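Local coordinates for MdcD (Pseudomonas aeruginosa, PDB 5VIP), which probably serves as the beta subunit of a biotin-independent malonate decarboxylase, a carboxyltransferase-family protein likely to take part in removing carbon dioxide from a malonyl thioester, at residues Thr14-Gly17 with Ala18-Ala22; Gly161-Ser164 with Ile165-Gly168; Thr234-Leu237 with Ala238-Lys242; Arg247-Cys250 with Arg251-Glu254. All coordinates share one frame; numbering follows the deposited sequence.

Contact 1 of 4, residues Thr14-Gly17 with Ala18-Ala22; sequences TELG and ARQRA
Arg-21 reaches back along the chain to Leu-16 and Thr-14, and its guanidinium takes hold of the loop that leads into helix 18-25. NE of Arg-21 donates to Leu-16 O at 2.8 Å, coming from well above the carbonyl plane. NH2 of Arg-21 bonds to Thr-14 O at 2.8 Å, so two loop carbonyls lie along one guanidinium edge, each a little out of its plane. An extended run from CG to NE gives the arginine this reach, and on the way CG of Arg-21 packs 3.6 Å from Leu-16 CB. This is the tight, inner side of the contact: Arg-21 is buried, NH2 also bonds to Gly-155 O, and NH1 has a long, weak ion pair with Glu-117.

The outer side is looser and belongs to Gln-20, an exposed residue whose CB still lies 3.9 Å from Leu-16 CB. With CG beside its own backbone N (chi1 -65°) and the chain stretched beyond, OE1 of Gln-20 swings back to accept Gly-17 N at 2.9 Å, almost straight (172°) and in the plane of the amide. Gly-17 is the N-cap and Gln-20 the third residue of the helix, so this is one half of a capping box; glycine has no side chain to make the reciprocal bond to Gln-20 N. The first helical turn is closed by Arg-21 N to Gly-17 O at 2.9 Å, and Glu-77 takes Ala-18 N. Loop carbonyls thus probably share in balancing the positive charge of a buried arginine, while a neutral amide at the surface satisfies the N-H of the cap.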
# COMPACT_ATOMS: atom_id res chain seq x y z
N THR B 14 22.34 -8.67 -10.94
CA THR B 14 22.40 -7.79 -9.78
C THR B 14 23.52 -6.75 -9.88
O THR B 14 23.43 -5.68 -9.28
CB THR B 14 22.60 -8.58 -8.49
OG1 THR B 14 23.81 -9.33 -8.60
CG2 THR B 14 21.44 -9.55 -8.27
N GLU B 15 24.56 -7.06 -10.64
CA GLU B 15 25.68 -6.14 -10.87
C GLU B 15 25.27 -4.89 -11.64
O GLU B 15 25.99 -3.90 -11.65
CB GLU B 15 26.81 -6.84 -11.65
CG GLU B 15 27.67 -7.80 -10.85
CD GLU B 15 28.80 -8.41 -11.69
OE1 GLU B 15 29.18 -7.80 -12.72
OE2 GLU B 15 29.30 -9.49 -11.31
N LEU B 16 24.13 -4.95 -12.32
CA LEU B 16 23.69 -3.85 -13.19
C LEU B 16 22.98 -2.77 -12.39
O LEU B 16 22.31 -3.06 -11.40
CB LEU B 16 22.75 -4.37 -14.28
CG LEU B 16 23.31 -5.47 -15.19
CD1 LEU B 16 22.29 -5.89 -16.25
CD2 LEU B 16 24.59 -5.00 -15.85
N GLY B 17 23.14 -1.52 -12.82
CA GLY B 17 22.39 -0.42 -12.22
C GLY B 17 20.97 -0.51 -12.75
O GLY B 17 20.71 -1.30 -13.67
N ALA B 18 20.07 0.31 -12.21
CA ALA B 18 18.65 0.24 -12.58
C ALA B 18 18.42 0.48 -14.07
O ALA B 18 17.61 -0.20 -14.70
CB ALA B 18 17.85 1.24 -11.77
N ARG B 19 19.11 1.46 -14.64
CA ARG B 19 18.92 1.81 -16.04
C ARG B 19 19.45 0.70 -16.94
O ARG B 19 18.84 0.34 -17.94
CB ARG B 19 19.60 3.17 -16.34
CG ARG B 19 19.32 3.72 -17.74
CD ARG B 19 19.87 5.15 -17.90
NE ARG B 19 18.96 6.14 -17.32
CZ ARG B 19 19.13 6.72 -16.14
NH1 ARG B 19 20.19 6.42 -15.39
NH2 ARG B 19 18.24 7.61 -15.71
N GLN B 20 20.58 0.11 -16.56
CA GLN B 20 21.10 -1.02 -17.31
C GLN B 20 20.19 -2.24 -17.21
O GLN B 20 20.01 -2.96 -18.17
CB GLN B 20 22.49 -1.40 -16.81
CG GLN B 20 23.54 -0.34 -17.05
CD GLN B 20 24.81 -0.67 -16.31
OE1 GLN B 20 24.77 -1.01 -15.13
NE2 GLN B 20 25.94 -0.58 -17.00
N ARG B 21 19.63 -2.48 -16.03
CA ARG B 21 18.68 -3.59 -15.88
C ARG B 21 17.50 -3.41 -16.83
O ARG B 21 17.05 -4.36 -17.48
CB ARG B 21 18.19 -3.70 -14.43
CG ARG B 21 19.27 -4.15 -13.45
CD ARG B 21 18.73 -4.15 -12.01
NE ARG B 21 19.81 -4.36 -11.06
CZ ARG B 21 19.65 -4.76 -9.80
NH1 ARG B 21 18.45 -5.01 -9.32
NH2 ARG B 21 20.72 -4.91 -9.02
N ALA B 22 17.00 -2.18 -16.91
CA ALA B 22 15.83 -1.89 -17.74
C ALA B 22 16.14 -2.11 -19.22
O ALA B 22 15.35 -2.72 -19.95
CB ALA B 22 15.36 -0.46 -17.50

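Contact 2 of 4, residues Gly161-Ser164 with Ile165-Gly168; sequences GGMS and IAAG
Two successive bends, chi2 -58° and chi3 -67°, curl the selenomethionine Met-163 back along its helix, bringing both SE and CE to 4.0 Å from Ala-166 CB. The selenium is there by labelling. Ser-164 is turned differently: OG stands between its backbone N and carbonyl carbon (chi1 72°), which aims it back at the start of the turn. Ser-164 OG donates to Gly-161 O at 2.7 Å, in the plane of that carbonyl, and Ser-164 N reaches the same oxygen at 2.9 Å, so one residue grips Gly-161 O twice.

Beyond this, helix 162-169 settles in gradually. Gly-162 O receives only weak bonds from Ile-165 N and Ala-166 N, and a further weak one from Gln-137 NE2. Regular spacing comes next, with Ala-167 N at 2.9 Å from Met-163 O and Gly-168 N at 3.0 Å from Ser-164 O. Ile-165 leans on the first turn, its CB 3.4 Å from Gly-162 O. Around the helix, Met-163 and Ala-166 pack on helix 126-143, Ser-164 and Ala-167 meet Leu-181, and Ile-165 also touches an apolar side chain of the partner protein.

A glycine-rich turn running into a buried helix is familiar from the crotonase superfamily, where N-H groups at such helix starts can line an oxyanion hole; the setting here is consistent with that, though no ligand proves it. The backbone of Gly-161 takes a conformation that calls for glycine. The result is a turn whose first carbonyl is satisfied locally by OG and N of Ser-164, with small residues letting neighbouring elements come close.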
# COMPACT_ATOMS: atom_id res chain seq x y z
N GLY B 161 9.37 -1.77 3.19
CA GLY B 161 8.50 -0.63 3.40
C GLY B 161 7.20 -0.77 2.64
O GLY B 161 6.77 -1.89 2.30
N GLY B 162 6.56 0.36 2.38
CA GLY B 162 5.29 0.40 1.69
C GLY B 162 5.34 -0.27 0.32
O GLY B 162 4.34 -0.79 -0.16
N MSE B 163 6.50 -0.25 -0.31
CA MSE B 163 6.60 -0.89 -1.63
C MSE B 163 6.62 -2.42 -1.54
O MSE B 163 6.42 -3.09 -2.55
CB MSE B 163 7.84 -0.37 -2.37
CG MSE B 163 7.65 1.05 -2.94
SE MSE B 163 6.12 1.20 -4.19
CE MSE B 163 6.79 0.11 -5.62
N SER B 164 6.82 -2.98 -0.35
CA SER B 164 6.73 -4.43 -0.21
C SER B 164 5.27 -4.86 -0.23
O SER B 164 4.92 -5.98 -0.62
CB SER B 164 7.40 -4.92 1.07
OG SER B 164 6.63 -4.56 2.22
N ILE B 165 4.40 -3.96 0.21
CA ILE B 165 2.97 -4.20 0.13
C ILE B 165 2.55 -4.15 -1.34
O ILE B 165 1.73 -4.95 -1.80
CB ILE B 165 2.18 -3.17 0.97
CG1 ILE B 165 2.57 -3.30 2.45
CG2 ILE B 165 0.67 -3.33 0.77
CD1 ILE B 165 1.91 -2.24 3.38
N ALA B 166 3.14 -3.22 -2.10
CA ALA B 166 2.92 -3.16 -3.55
C ALA B 166 3.38 -4.47 -4.20
O ALA B 166 2.69 -5.00 -5.06
CB ALA B 166 3.66 -1.97 -4.17
N ALA B 167 4.53 -4.98 -3.79
CA ALA B 167 5.02 -6.25 -4.31
C ALA B 167 4.00 -7.36 -4.03
O ALA B 167 3.71 -8.19 -4.89
CB ALA B 167 6.38 -6.59 -3.68
N GLY B 168 3.43 -7.34 -2.83
CA GLY B 168 2.43 -8.32 -2.43
C GLY B 168 1.16 -8.25 -3.26
O GLY B 168 0.41 -9.23 -3.33

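Contact 3 of 4, residues Thr234-Leu237 with Ala238-Lys242; sequences TSVL and AYFAK
Thr-234 O accepts from Ala-238 N at 2.9 Å, the shortest polar bond of this turn. One residue on, Ser-235 O has two visitors from Tyr-239: the backbone N bonds to it at 3.0 Å, and the ring brings an edge to it, CD2 lying 3.1 Å away and near the ring plane. Phe-240 N to Val-236 O is the straightest of the bonds, at 168°.

The apolar pairing follows the same spacing. Val-236 and Phe-240 lie side by side and point the same way; CG1 of the valine, anti to its own N at chi1 165°, leans to 3.5 Å from Phe-240 CE2. Phe-240 CD2 also comes within 3.3 Å of Val-236 O, which approaches the ring obliquely.

Helix 229-242 lays this face across the central sheet of the crotonase-like fold. Val-236 meets Leu-113, Val-152 and Leu-174 on three neighbouring strands, Phe-240 rests on Leu-113 and Val-150, and Tyr-239 spans Val-150 to Ala-223 while its ring meets that of Tyr-172 at about 45°. Ser-235 and Thr-234 turn their hydroxyls back along the helix, to the carbonyls of Glu-231 and Asp-230. On the outward face the fit is sparer: Ala-241 N bonds to Leu-237 O, and the small side chain of Ala-241 puts CB 3.4 Å from that same oxygen.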
# COMPACT_ATOMS: atom_id res chain seq x y z
N THR B 234 14.12 -14.28 -19.38
CA THR B 234 13.23 -15.34 -19.82
C THR B 234 12.11 -15.59 -18.81
O THR B 234 10.96 -15.79 -19.22
CB THR B 234 14.02 -16.62 -20.09
OG1 THR B 234 14.95 -16.36 -21.15
CG2 THR B 234 13.08 -17.76 -20.50
N SER B 235 12.42 -15.57 -17.51
CA SER B 235 11.36 -15.78 -16.51
C SER B 235 10.30 -14.69 -16.59
O SER B 235 9.10 -14.98 -16.53
CB SER B 235 11.91 -15.81 -15.07
OG SER B 235 12.98 -16.75 -14.95
N VAL B 236 10.76 -13.44 -16.73
CA VAL B 236 9.84 -12.31 -16.83
C VAL B 236 8.89 -12.53 -18.01
O VAL B 236 7.66 -12.39 -17.87
CB VAL B 236 10.61 -10.98 -17.00
CG1 VAL B 236 9.69 -9.88 -17.48
CG2 VAL B 236 11.28 -10.59 -15.67
N LEU B 237 9.45 -12.90 -19.15
CA LEU B 237 8.63 -13.10 -20.34
C LEU B 237 7.63 -14.27 -20.17
O LEU B 237 6.48 -14.18 -20.62
CB LEU B 237 9.51 -13.34 -21.56
CG LEU B 237 10.34 -12.14 -22.05
CD1 LEU B 237 11.08 -12.52 -23.33
CD2 LEU B 237 9.47 -10.92 -22.28
N ALA B 238 8.07 -15.34 -19.53
CA ALA B 238 7.21 -16.51 -19.32
C ALA B 238 6.03 -16.15 -18.43
O ALA B 238 4.91 -16.59 -18.65
CB ALA B 238 8.00 -17.66 -18.72
N TYR B 239 6.28 -15.31 -17.43
CA TYR B 239 5.23 -14.93 -16.50
C TYR B 239 4.22 -13.99 -17.14
O TYR B 239 3.03 -14.13 -16.90
CB TYR B 239 5.81 -14.32 -15.22
CG TYR B 239 6.15 -15.40 -14.23
CD1 TYR B 239 5.15 -16.07 -13.55
CD2 TYR B 239 7.46 -15.81 -14.03
CE1 TYR B 239 5.43 -17.07 -12.65
CE2 TYR B 239 7.77 -16.82 -13.14
CZ TYR B 239 6.75 -17.45 -12.45
OH TYR B 239 7.04 -18.47 -11.56
N PHE B 240 4.67 -13.05 -17.97
CA PHE B 240 3.73 -12.24 -18.73
C PHE B 240 2.89 -13.10 -19.68
O PHE B 240 1.70 -12.86 -19.81
CB PHE B 240 4.43 -11.15 -19.53
CG PHE B 240 4.81 -9.95 -18.69
CD1 PHE B 240 3.83 -9.23 -18.02
CD2 PHE B 240 6.13 -9.55 -18.58
CE1 PHE B 240 4.16 -8.13 -17.24
CE2 PHE B 240 6.47 -8.44 -17.80
CZ PHE B 240 5.48 -7.74 -17.13
N ALA B 241 3.52 -14.08 -20.32
CA ALA B 241 2.81 -14.94 -21.28
C ALA B 241 1.78 -15.84 -20.58
O ALA B 241 0.79 -16.27 -21.17
CB ALA B 241 3.81 -15.79 -22.05
N LYS B 242 2.04 -16.11 -19.31
CA LYS B 242 1.14 -16.87 -18.44
C LYS B 242 -0.18 -16.14 -18.21
O LYS B 242 -1.24 -16.77 -18.11
CB LYS B 242 1.86 -17.12 -17.12
CG LYS B 242 1.24 -18.05 -16.15
CD LYS B 242 2.32 -18.37 -15.13
CE LYS B 242 1.74 -18.85 -13.83
NZ LYS B 242 1.28 -20.25 -13.88

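Contact 4 of 4, residues Arg247-Cys250 with Arg251-Glu254; sequences RPRC and RRAE
Arg-252 folds back over Arg-247 and Arg-249, and together with Arg-251 and Arg-247 it accounts for most of the surface buried here. Its CD sits 3.7 Å above the centre of the Arg-247 guanidinium face, so the charged plane of one arginine rests on the aliphatic chain of the other. The planes of the two guanidiniums are turned 52° from each other, and Arg-247 NH2 is paired with Asp-255. Bends at chi2 and chi3 (-72° for the latter) carry the Arg-252 group onward: NH1 makes a weak bond to Arg-247 O at 2.9 Å, NH2 lies 3.3 Å from Arg-249 CG, and one face covers Arg-249 CA.

Arg-251 works on another part of the turn. Its CG runs alongside the Pro-248 ring, 3.7 Å from CG of that proline, and its backbone N bonds to Pro-248 O at 3.0 Å. Arg-252 N likewise bonds to Arg-249 O at 3.1 Å, giving two successive three-residue spacings, as in a 3-10 turn, before the helix starts with Arg-252 at its N-cap.

The turn bridges the loop after helix 229-242 and the beginning of helix 253-261. Arg-249 points out of it to Asp-222, just before strand 223-225, and its NE bonds to a polar side chain of the partner protein, while Ala-253 meets an aromatic side chain of that protein.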
# COMPACT_ATOMS: atom_id res chain seq x y z
N ARG B 247 -5.95 -17.62 -8.97
CA ARG B 247 -6.18 -17.42 -7.55
C ARG B 247 -4.92 -16.92 -6.85
O ARG B 247 -4.22 -17.68 -6.19
CB ARG B 247 -6.67 -18.72 -6.91
CG ARG B 247 -7.42 -18.49 -5.62
CD ARG B 247 -8.04 -19.78 -5.12
NE ARG B 247 -8.26 -19.73 -3.68
CZ ARG B 247 -7.73 -20.60 -2.83
NH1 ARG B 247 -6.94 -21.57 -3.27
NH2 ARG B 247 -7.98 -20.48 -1.54
N PRO B 248 -4.64 -15.63 -7.01
CA PRO B 248 -3.43 -15.02 -6.45
C PRO B 248 -3.49 -14.95 -4.92
O PRO B 248 -4.58 -15.08 -4.36
CB PRO B 248 -3.42 -13.62 -7.08
CG PRO B 248 -4.87 -13.33 -7.32
CD PRO B 248 -5.50 -14.64 -7.69
N ARG B 249 -2.35 -14.73 -4.28
CA ARG B 249 -2.25 -14.75 -2.82
C ARG B 249 -3.21 -13.78 -2.14
O ARG B 249 -3.78 -14.10 -1.10
CB ARG B 249 -0.81 -14.46 -2.37
CG ARG B 249 0.16 -15.64 -2.57
CD ARG B 249 1.60 -15.26 -2.23
NE ARG B 249 2.14 -14.32 -3.20
CZ ARG B 249 2.77 -14.68 -4.32
NH1 ARG B 249 2.94 -15.96 -4.61
NH2 ARG B 249 3.21 -13.75 -5.15
N CYS B 250 -3.44 -12.61 -2.74
CA CYS B 250 -4.32 -11.59 -2.16
C CYS B 250 -5.78 -12.04 -2.02
O CYS B 250 -6.54 -11.49 -1.23
CB CYS B 250 -4.29 -10.30 -3.00
SG CYS B 250 -2.84 -9.30 -2.72
N ARG B 251 -6.16 -13.03 -2.82
CA ARG B 251 -7.53 -13.53 -2.79
C ARG B 251 -7.70 -14.73 -1.86
O ARG B 251 -8.71 -15.41 -1.91
CB ARG B 251 -7.98 -13.93 -4.19
CG ARG B 251 -7.88 -12.83 -5.23
CD ARG B 251 -8.96 -11.77 -5.05
NE ARG B 251 -9.46 -11.34 -6.35
CZ ARG B 251 -10.69 -11.55 -6.78
NH1 ARG B 251 -11.58 -12.15 -6.00
NH2 ARG B 251 -11.05 -11.14 -7.99
N ARG B 252 -6.70 -14.99 -1.02
CA ARG B 252 -6.73 -16.19 -0.21
C ARG B 252 -6.81 -15.89 1.29
O ARG B 252 -6.32 -16.66 2.11
CB ARG B 252 -5.49 -17.05 -0.50
CG ARG B 252 -5.31 -17.34 -1.97
CD ARG B 252 -4.66 -18.67 -2.18
NE ARG B 252 -3.24 -18.69 -1.83
CZ ARG B 252 -2.25 -18.64 -2.73
NH1 ARG B 252 -2.53 -18.56 -4.03
NH2 ARG B 252 -0.99 -18.69 -2.32
N ALA B 253 -7.46 -14.78 1.63
CA ALA B 253 -7.52 -14.33 3.01
C ALA B 253 -8.09 -15.38 3.96
O ALA B 253 -7.54 -15.62 5.04
CB ALA B 253 -8.34 -13.03 3.11
N GLU B 254 -9.20 -16.02 3.57
CA GLU B 254 -9.83 -17.00 4.45
C GLU B 254 -8.90 -18.17 4.70
O GLU B 254 -8.86 -18.73 5.79
CB GLU B 254 -11.17 -17.48 3.88
CG GLU B 254 -11.11 -17.95 2.43
CD GLU B 254 -12.05 -19.11 2.14
OE1 GLU B 254 -13.12 -19.20 2.78
OE2 GLU B 254 -11.71 -19.94 1.27

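Contact 2 is the core of the set, buried, its centre about 8 Å from that of the chain, while contacts 1 and 3 mix a buried face with an exposed one and contact 4 lies farthest out. Contacts 1, 2 and 4 all lie at helix starts: in contact 1 an arginine bonds firmly to two loop carbonyls, in contact 4 only weakly to one, the rest being backbone bonds and packed arginine chains, whereas contact 2 uses a serine. Contact 3 is ordinary helix with an apolar pair on the sheet. Contacts 2 and 4 touch, Gly-168 O packing 3.3 Å from Cys-250 SG, and both also meet the partner protein. Contacts 1 and 4 stand on opposite sides of the chain's centre.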